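Local coordinates for uncharacterized protein (Desulfotomaculum acetoxidans, PDB 3U4Y), which is of unknown function but folds as a seven-bladed beta-propeller of the lactonase family, at residues R20-F25 against Y40-T45; G12-Q17 against A311-N316. All blocks are in the same frame, centred on the assembly; numbering follows the deposited sequence.

Contact 1. Residues R20-F25 against Y40-T45; sequences RRISFF and YDFVDT
The seam between two adjacent propeller blades offers a worked example of how consecutive sheets meet: Arg20, just before strand 21-26, and Ile22 within it pack against Tyr40 and against Phe42, the first residue of strand 42-47. Arg20 runs its methylenes, CB to CD, beside the Tyr40 carbonyl oxygen, with Arg20 CD 3.3 Å from Tyr40 O. The guanidinium carries on toward Asp41, yet Arg20 NH2 stays 4.5 Å from Asp41 OD1, which lies well off the guanidinium plane, so the opposite charges probably attract at a distance, with no N-H aimed at the oxygen; Asp41 OD2 is taken by Phe60 N. An alanine in place of Arg20 would probably leave the Tyr40 carbonyl without this aliphatic cover and remove the positive charge that Arg20 brings near Asp41. Deeper in, Phe42 CG sits anti to its carbonyl carbon (chi1 -72°), which turns the ring toward strand 21-26. Arg21 O meets the ring's edge, 3.5 Å from Phe42 CD2, while Ile22 CG2 approaches Phe42 CE2 obliquely at 3.7 Å. A G1 beta bulge, Arg20 and Arg21 opposite Glu16, marks the hairpin of strands 11-16 and 21-26; an inverse gamma turn at Asp41 enters the next blade, and the whole is adjacent-blade packing of a beta-propeller.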
ATOM      1  N   ARG A  20      -1.954  -7.153  17.966  1.00 39.60           N
ATOM      2  CA  ARG A  20      -0.571  -7.430  17.624  1.00 38.05           C
ATOM      3  C   ARG A  20      -0.517  -8.761  16.870  1.00 39.78           C
ATOM      4  O   ARG A  20       0.280  -9.647  17.151  1.00 46.07           O
ATOM      5  CB  ARG A  20       0.287  -7.379  18.883  1.00 33.09           C
ATOM      6  CG  ARG A  20       0.117  -6.050  19.631  1.00 44.38           C
ATOM      7  CD  ARG A  20       1.267  -5.774  20.576  1.00 63.86           C
ATOM      8  NE  ARG A  20       1.405  -4.357  20.901  1.00 77.92           N
ATOM      9  CZ  ARG A  20       2.507  -3.826  21.431  1.00 89.71           C
ATOM     10  NH1 ARG A  20       3.556  -4.599  21.677  1.00 94.72           N
ATOM     11  NH2 ARG A  20       2.570  -2.528  21.706  1.00 90.51           N
ATOM     12  N   ARG A  21      -1.380  -8.861  15.869  1.00 38.82           N
ATOM     13  CA  ARG A  21      -1.650 -10.107  15.177  1.00 41.84           C
ATOM     14  C   ARG A  21      -1.781  -9.860  13.661  1.00 42.37           C
ATOM     15  O   ARG A  21      -1.831  -8.712  13.220  1.00 41.56           O
ATOM     16  CB  ARG A  21      -2.947 -10.690  15.754  1.00 32.38           C
ATOM     17  CG  ARG A  21      -3.320 -12.046  15.246  1.00 37.18           C
ATOM     18  CD  ARG A  21      -4.538 -12.577  15.957  1.00 38.37           C
ATOM     19  NE  ARG A  21      -5.756 -11.874  15.588  1.00 37.51           N
ATOM     20  CZ  ARG A  21      -6.971 -12.227  16.002  1.00 48.34           C
ATOM     21  NH1 ARG A  21      -8.037 -11.537  15.629  1.00 60.06           N
ATOM     22  NH2 ARG A  21      -7.130 -13.278  16.786  1.00 47.65           N
ATOM     23  N   ILE A  22      -1.810 -10.937  12.875  1.00 32.12           N
ATOM     24  CA  ILE A  22      -2.142 -10.878  11.457  1.00 26.93           C
ATOM     25  C   ILE A  22      -2.984 -12.107  11.123  1.00 31.73           C
ATOM     26  O   ILE A  22      -2.874 -13.130  11.775  1.00 30.55           O
ATOM     27  CB  ILE A  22      -0.898 -10.932  10.566  1.00 31.45           C
ATOM     28  CG1 ILE A  22      -0.543 -12.388  10.269  1.00 31.83           C
ATOM     29  CG2 ILE A  22       0.268 -10.235  11.212  1.00 36.38           C
ATOM     30  CD1 ILE A  22       0.885 -12.588   9.846  1.00 32.73           C
ATOM     31  N   SER A  23      -3.826 -11.999  10.102  1.00 39.48           N
ATOM     32  CA  SER A  23      -4.677 -13.100   9.666  1.00 34.13           C
ATOM     33  C   SER A  23      -4.547 -13.327   8.172  1.00 35.07           C
ATOM     34  O   SER A  23      -4.392 -12.391   7.403  1.00 44.18           O
ATOM     35  CB  SER A  23      -6.150 -12.812   9.963  1.00 35.58           C
ATOM     36  OG  SER A  23      -6.397 -12.698  11.345  1.00 40.81           O
ATOM     37  N   PHE A  24      -4.612 -14.587   7.771  1.00 27.49           N
ATOM     38  CA  PHE A  24      -4.739 -14.937   6.386  1.00 27.51           C
ATOM     39  C   PHE A  24      -6.183 -15.325   6.244  1.00 40.32           C
ATOM     40  O   PHE A  24      -6.741 -15.944   7.137  1.00 43.46           O
ATOM     41  CB  PHE A  24      -3.845 -16.113   6.062  1.00 25.74           C
ATOM     42  CG  PHE A  24      -2.390 -15.784   6.068  1.00 29.34           C
ATOM     43  CD1 PHE A  24      -1.774 -15.289   4.938  1.00 35.63           C
ATOM     44  CD2 PHE A  24      -1.629 -15.975   7.195  1.00 26.39           C
ATOM     45  CE1 PHE A  24      -0.421 -15.003   4.936  1.00 37.54           C
ATOM     46  CE2 PHE A  24      -0.280 -15.682   7.191  1.00 25.81           C
ATOM     47  CZ  PHE A  24       0.321 -15.204   6.064  1.00 24.15           C
ATOM     48  N   PHE A  25      -6.795 -14.940   5.136  1.00 45.39           N
ATOM     49  CA  PHE A  25      -8.202 -15.206   4.908  1.00 45.94           C
ATOM     50  C   PHE A  25      -8.350 -15.701   3.470  1.00 55.00           C
ATOM     51  O   PHE A  25      -7.506 -15.420   2.615  1.00 50.96           O
ATOM     52  CB  PHE A  25      -9.018 -13.925   5.142  1.00 33.69           C
ATOM     53  CG  PHE A  25      -8.617 -12.795   4.252  1.00 47.55           C
ATOM     54  CD1 PHE A  25      -9.394 -12.438   3.166  1.00 50.21           C
ATOM     55  CD2 PHE A  25      -7.440 -12.101   4.478  1.00 63.04           C
ATOM     56  CE1 PHE A  25      -9.009 -11.399   2.320  1.00 48.46           C
ATOM     57  CE2 PHE A  25      -7.053 -11.055   3.644  1.00 62.65           C
ATOM     58  CZ  PHE A  25      -7.838 -10.712   2.559  1.00 56.60           C
ATOM     59  N   TYR A  40       3.699  -7.704  18.225  1.00 36.50           N
ATOM     60  CA  TYR A  40       4.340  -6.493  17.714  1.00 37.40           C
ATOM     61  C   TYR A  40       3.341  -5.415  17.365  1.00 49.05           C
ATOM     62  O   TYR A  40       2.133  -5.623  17.375  1.00 51.07           O
ATOM     63  CB  TYR A  40       5.207  -6.750  16.491  1.00 25.62           C
ATOM     64  CG  TYR A  40       6.517  -7.433  16.768  1.00 32.55           C
ATOM     65  CD1 TYR A  40       7.676  -6.710  16.915  1.00 33.41           C
ATOM     66  CD2 TYR A  40       6.594  -8.814  16.851  1.00 50.96           C
ATOM     67  CE1 TYR A  40       8.870  -7.337  17.155  1.00 48.91           C
ATOM     68  CE2 TYR A  40       7.781  -9.451  17.098  1.00 54.71           C
ATOM     69  CZ  TYR A  40       8.918  -8.711  17.249  1.00 55.71           C
ATOM     70  OH  TYR A  40      10.112  -9.349  17.498  1.00 61.48           O
ATOM     71  N   ASP A  41       3.903  -4.266  17.028  1.00 52.13           N
ATOM     72  CA  ASP A  41       3.196  -3.033  16.754  1.00 45.42           C
ATOM     73  C   ASP A  41       2.875  -2.937  15.238  1.00 46.43           C
ATOM     74  O   ASP A  41       3.330  -2.017  14.537  1.00 34.53           O
ATOM     75  CB  ASP A  41       4.140  -1.913  17.200  1.00 37.37           C
ATOM     76  CG  ASP A  41       3.464  -0.598  17.309  1.00 57.87           C
ATOM     77  OD1 ASP A  41       2.268  -0.582  17.662  1.00 70.36           O
ATOM     78  OD2 ASP A  41       4.130   0.422  17.042  1.00 66.67           O
ATOM     79  N   PHE A  42       2.094  -3.895  14.736  1.00 41.52           N
ATOM     80  CA  PHE A  42       1.940  -4.099  13.283  1.00 41.65           C
ATOM     81  C   PHE A  42       1.224  -2.975  12.520  1.00 41.77           C
ATOM     82  O   PHE A  42       0.252  -2.395  13.001  1.00 37.02           O
ATOM     83  CB  PHE A  42       1.246  -5.429  12.985  1.00 42.20           C
ATOM     84  CG  PHE A  42       2.103  -6.638  13.244  1.00 48.69           C
ATOM     85  CD1 PHE A  42       3.462  -6.615  12.978  1.00 40.93           C
ATOM     86  CD2 PHE A  42       1.542  -7.805  13.756  1.00 52.59           C
ATOM     87  CE1 PHE A  42       4.246  -7.732  13.218  1.00 33.71           C
ATOM     88  CE2 PHE A  42       2.317  -8.920  14.001  1.00 41.59           C
ATOM     89  CZ  PHE A  42       3.672  -8.881  13.733  1.00 36.82           C
ATOM     90  N   VAL A  43       1.710  -2.693  11.312  1.00 43.06           N
ATOM     91  CA  VAL A  43       1.146  -1.628  10.490  1.00 41.73           C
ATOM     92  C   VAL A  43       0.689  -2.119   9.110  1.00 32.19           C
ATOM     93  O   VAL A  43      -0.504  -2.289   8.889  1.00 20.19           O
ATOM     94  CB  VAL A  43       2.101  -0.402  10.365  1.00 36.54           C
ATOM     95  CG1 VAL A  43       1.418   0.722   9.625  1.00 26.29           C
ATOM     96  CG2 VAL A  43       2.546   0.087  11.750  1.00 32.75           C
ATOM     97  N   ASP A  44       1.629  -2.354   8.196  1.00 46.61           N
ATOM     98  CA  ASP A  44       1.284  -2.701   6.806  1.00 56.51           C
ATOM     99  C   ASP A  44       1.902  -4.040   6.379  1.00 49.87           C
ATOM    100  O   ASP A  44       2.713  -4.610   7.112  1.00 49.87           O
ATOM    101  CB  ASP A  44       1.707  -1.572   5.839  1.00 60.72           C
ATOM    102  CG  ASP A  44       0.944  -1.600   4.512  1.00 72.26           C
ATOM    103  OD1 ASP A  44       1.540  -1.257   3.456  1.00 74.82           O
ATOM    104  OD2 ASP A  44      -0.256  -1.953   4.524  1.00 76.55           O
ATOM    105  N   THR A  45       1.500  -4.529   5.199  1.00 36.93           N
ATOM    106  CA  THR A  45       2.029  -5.759   4.594  1.00 30.38           C
ATOM    107  C   THR A  45       2.225  -5.624   3.103  1.00 40.39           C
ATOM    108  O   THR A  45       1.489  -4.908   2.416  1.00 47.05           O
ATOM    109  CB  THR A  45       1.068  -6.961   4.718  1.00 34.04           C
ATOM    110  OG1 THR A  45      -0.289  -6.504   4.759  1.00 43.24           O
ATOM    111  CG2 THR A  45       1.360  -7.767   5.927  1.00 29.06           C
TER

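Contact 2. Residues G12-Q17 against A311-N316; sequences GIVVEQ and AGIEAN
Glu16 and Ile313 set the pattern here, their side chains crossing at about a right angle where strand 11-16 meets the loop before strand 319-321. Glu16 CG stands anti to the carbonyl carbon (chi1 -66°) and the chain extends beyond it, which carries the carboxylate across to the loop. There Glu16 OE2 accepts a hydrogen bond from Glu314 N at 3.2 Å, met on its anti side and 20° out of the carboxylate plane. The same oxygen lies 3.5 Å from Ile313 CG2, so one branch of the isoleucine borders the polar group. The carboxylate has further partners: Glu16 OE2 pairs with Arg21 in a salt bridge and Glu16 OE1 probably bonds Ser23 OG, partners that would limit rotation of the carboxylate. Ile313 CD1 meets Val14 CG1 tip to tip at 3.8 Å.

The backbone of Asn316 makes two hydrogen bonds. Asn316 N donates to Val15 O at 3.1 Å, and Gln17 N returns a bond to Asn316 O at 3.0 Å, both in the plane of the accepting carbonyl. These two bonds bracket Glu16 and form a single beta bridge, while the segments diverge by 61° instead of running on as paired strands. Beside the bridge, Asn316 CG rests 4.0 Å from Gln17 CB. The extended Gln17 chain brings NE2 to Phe42 O in a hydrogen bond, and Glu314 OE2 is hydrogen-bonded to His18 NE2.

Around this bridge, Val15 packs on Phe42 and Thr45 of strand 42-47, and Ile313 touches Ser23 of strand 21-26 and Ile32 of strand 32-37, while strand 11-16 itself is paired between strands 21-26 and 319-321.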
ATOM      1  N   GLY A  12      -5.510 -13.918   1.193  1.00 30.47           N
ATOM      2  CA  GLY A  12      -4.935 -12.620   1.468  1.00 34.81           C
ATOM      3  C   GLY A  12      -4.532 -12.494   2.924  1.00 42.20           C
ATOM      4  O   GLY A  12      -4.806 -13.370   3.734  1.00 53.65           O
ATOM      5  N   ILE A  13      -3.888 -11.386   3.259  1.00 35.74           N
ATOM      6  CA  ILE A  13      -3.376 -11.182   4.601  1.00 37.40           C
ATOM      7  C   ILE A  13      -3.793  -9.807   5.113  1.00 31.32           C
ATOM      8  O   ILE A  13      -3.807  -8.853   4.364  1.00 33.63           O
ATOM      9  CB  ILE A  13      -1.831 -11.355   4.643  1.00 41.52           C
ATOM     10  CG1 ILE A  13      -1.290 -11.070   6.036  1.00 41.66           C
ATOM     11  CG2 ILE A  13      -1.123 -10.464   3.615  1.00 30.57           C
ATOM     12  CD1 ILE A  13       0.202 -10.923   6.037  1.00 46.29           C
ATOM     13  N   VAL A  14      -4.150  -9.714   6.385  1.00 27.01           N
ATOM     14  CA  VAL A  14      -4.592  -8.449   6.943  1.00 29.41           C
ATOM     15  C   VAL A  14      -4.068  -8.248   8.352  1.00 34.05           C
ATOM     16  O   VAL A  14      -4.065  -9.170   9.170  1.00 38.57           O
ATOM     17  CB  VAL A  14      -6.123  -8.337   6.954  1.00 31.19           C
ATOM     18  CG1 VAL A  14      -6.733  -9.418   7.830  1.00 35.68           C
ATOM     19  CG2 VAL A  14      -6.547  -6.955   7.421  1.00 23.02           C
ATOM     20  N   VAL A  15      -3.637  -7.023   8.631  1.00 32.67           N
ATOM     21  CA  VAL A  15      -3.060  -6.689   9.924  1.00 32.05           C
ATOM     22  C   VAL A  15      -4.125  -6.312  10.949  1.00 29.66           C
ATOM     23  O   VAL A  15      -5.098  -5.633  10.623  1.00 34.16           O
ATOM     24  CB  VAL A  15      -2.047  -5.561   9.785  1.00 29.63           C
ATOM     25  CG1 VAL A  15      -1.549  -5.138  11.147  1.00 18.29           C
ATOM     26  CG2 VAL A  15      -0.905  -6.000   8.876  1.00 20.29           C
ATOM     27  N   GLU A  16      -3.951  -6.792  12.179  1.00 24.16           N
ATOM     28  CA  GLU A  16      -4.792  -6.381  13.298  1.00 31.85           C
ATOM     29  C   GLU A  16      -3.897  -5.808  14.362  1.00 37.28           C
ATOM     30  O   GLU A  16      -3.361  -6.530  15.189  1.00 48.51           O
ATOM     31  CB  GLU A  16      -5.564  -7.553  13.858  1.00 35.67           C
ATOM     32  CG  GLU A  16      -6.571  -8.095  12.893  1.00 44.30           C
ATOM     33  CD  GLU A  16      -6.815  -9.560  13.108  1.00 59.39           C
ATOM     34  OE1 GLU A  16      -5.907 -10.374  12.816  1.00 60.48           O
ATOM     35  OE2 GLU A  16      -7.915  -9.894  13.579  1.00 68.19           O
ATOM     36  N   GLN A  17      -3.731  -4.496  14.324  1.00 34.34           N
ATOM     37  CA  GLN A  17      -2.688  -3.841  15.084  1.00 35.39           C
ATOM     38  C   GLN A  17      -2.877  -3.973  16.588  1.00 35.34           C
ATOM     39  O   GLN A  17      -1.911  -4.120  17.335  1.00 28.36           O
ATOM     40  CB  GLN A  17      -2.619  -2.365  14.712  1.00 32.08           C
ATOM     41  CG  GLN A  17      -1.478  -1.671  15.388  1.00 37.70           C
ATOM     42  CD  GLN A  17      -1.505  -0.192  15.183  1.00 44.22           C
ATOM     43  OE1 GLN A  17      -2.257   0.525  15.853  1.00 57.17           O
ATOM     44  NE2 GLN A  17      -0.686   0.289  14.256  1.00 36.17           N
ATOM     45  N   ALA A 311     -15.365 -13.666   9.098  1.00 65.59           N
ATOM     46  CA  ALA A 311     -15.655 -13.983  10.483  1.00 60.18           C
ATOM     47  C   ALA A 311     -14.540 -13.610  11.448  1.00 46.18           C
ATOM     48  O   ALA A 311     -13.388 -13.996  11.276  1.00 46.48           O
ATOM     49  CB  ALA A 311     -15.918 -15.454  10.588  1.00 81.40           C
ATOM     50  N   GLY A 312     -14.889 -12.871  12.484  1.00 38.88           N
ATOM     51  CA  GLY A 312     -13.954 -12.620  13.567  1.00 35.41           C
ATOM     52  C   GLY A 312     -12.564 -12.101  13.233  1.00 42.50           C
ATOM     53  O   GLY A 312     -11.584 -12.541  13.833  1.00 35.47           O
ATOM     54  N   ILE A 313     -12.462 -11.164  12.292  1.00 54.21           N
ATOM     55  CA  ILE A 313     -11.222 -10.409  12.102  1.00 45.25           C
ATOM     56  C   ILE A 313     -11.497  -8.965  12.472  1.00 45.55           C
ATOM     57  O   ILE A 313     -12.406  -8.348  11.922  1.00 58.76           O
ATOM     58  CB  ILE A 313     -10.714 -10.412  10.643  1.00 38.04           C
ATOM     59  CG1 ILE A 313     -10.262 -11.802  10.196  1.00 44.88           C
ATOM     60  CG2 ILE A 313      -9.547  -9.463  10.497  1.00 26.38           C
ATOM     61  CD1 ILE A 313      -9.582 -11.792   8.840  1.00 34.72           C
ATOM     62  N   GLU A 314     -10.717  -8.425  13.399  1.00 37.59           N
ATOM     63  CA  GLU A 314     -10.866  -7.036  13.796  1.00 37.08           C
ATOM     64  C   GLU A 314      -9.874  -6.196  12.996  1.00 38.61           C
ATOM     65  O   GLU A 314      -8.750  -5.938  13.416  1.00 36.70           O
ATOM     66  CB  GLU A 314     -10.666  -6.906  15.302  1.00 42.52           C
ATOM     67  CG  GLU A 314     -11.579  -7.842  16.104  1.00 61.27           C
ATOM     68  CD  GLU A 314     -11.346  -7.782  17.613  1.00 72.90           C
ATOM     69  OE1 GLU A 314     -12.090  -8.464  18.354  1.00 82.16           O
ATOM     70  OE2 GLU A 314     -10.424  -7.061  18.056  1.00 69.11           O
ATOM     71  N   ALA A 315     -10.296  -5.790  11.810  1.00 40.25           N
ATOM     72  CA  ALA A 315      -9.374  -5.179  10.879  1.00 43.90           C
ATOM     73  C   ALA A 315      -8.739  -3.969  11.522  1.00 35.66           C
ATOM     74  O   ALA A 315      -9.397  -3.243  12.256  1.00 42.58           O
ATOM     75  CB  ALA A 315     -10.094  -4.800   9.594  1.00 51.15           C
ATOM     76  N   ASN A 316      -7.461  -3.758  11.239  1.00 25.99           N
ATOM     77  CA  ASN A 316      -6.736  -2.645  11.809  1.00 22.37           C
ATOM     78  C   ASN A 316      -5.349  -2.543  11.197  1.00 20.97           C
ATOM     79  O   ASN A 316      -4.372  -2.963  11.776  1.00 24.52           O
ATOM     80  CB  ASN A 316      -6.634  -2.849  13.312  1.00 23.31           C
ATOM     81  CG  ASN A 316      -6.436  -1.558  14.075  1.00 34.44           C
ATOM     82  OD1 ASN A 316      -6.124  -0.506  13.510  1.00 35.29           O
ATOM     83  ND2 ASN A 316      -6.605  -1.638  15.382  1.00 43.42           N
TER

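Overall arrangement
From the N terminus, the chain enters strand 11-16, half of contact 2, and turns back into strand 21-26, half of contact 1. After the outer strand 32-37 it reaches strand 42-47, where contact 1 closes a short loop and joins the first blade to the second. The chain then travels round the remaining blades before segment 311-316 returns to strand 11-16. Contact 2 thus closes nearly the whole ring, and the short loop of contact 1 falls within that span. C-terminal strand 319-321 completes the sheet begun by the N-terminal strands, the familiar propeller closure often called molecular Velcro; the disulfide Cys51-Cys322 adds a covalent tie.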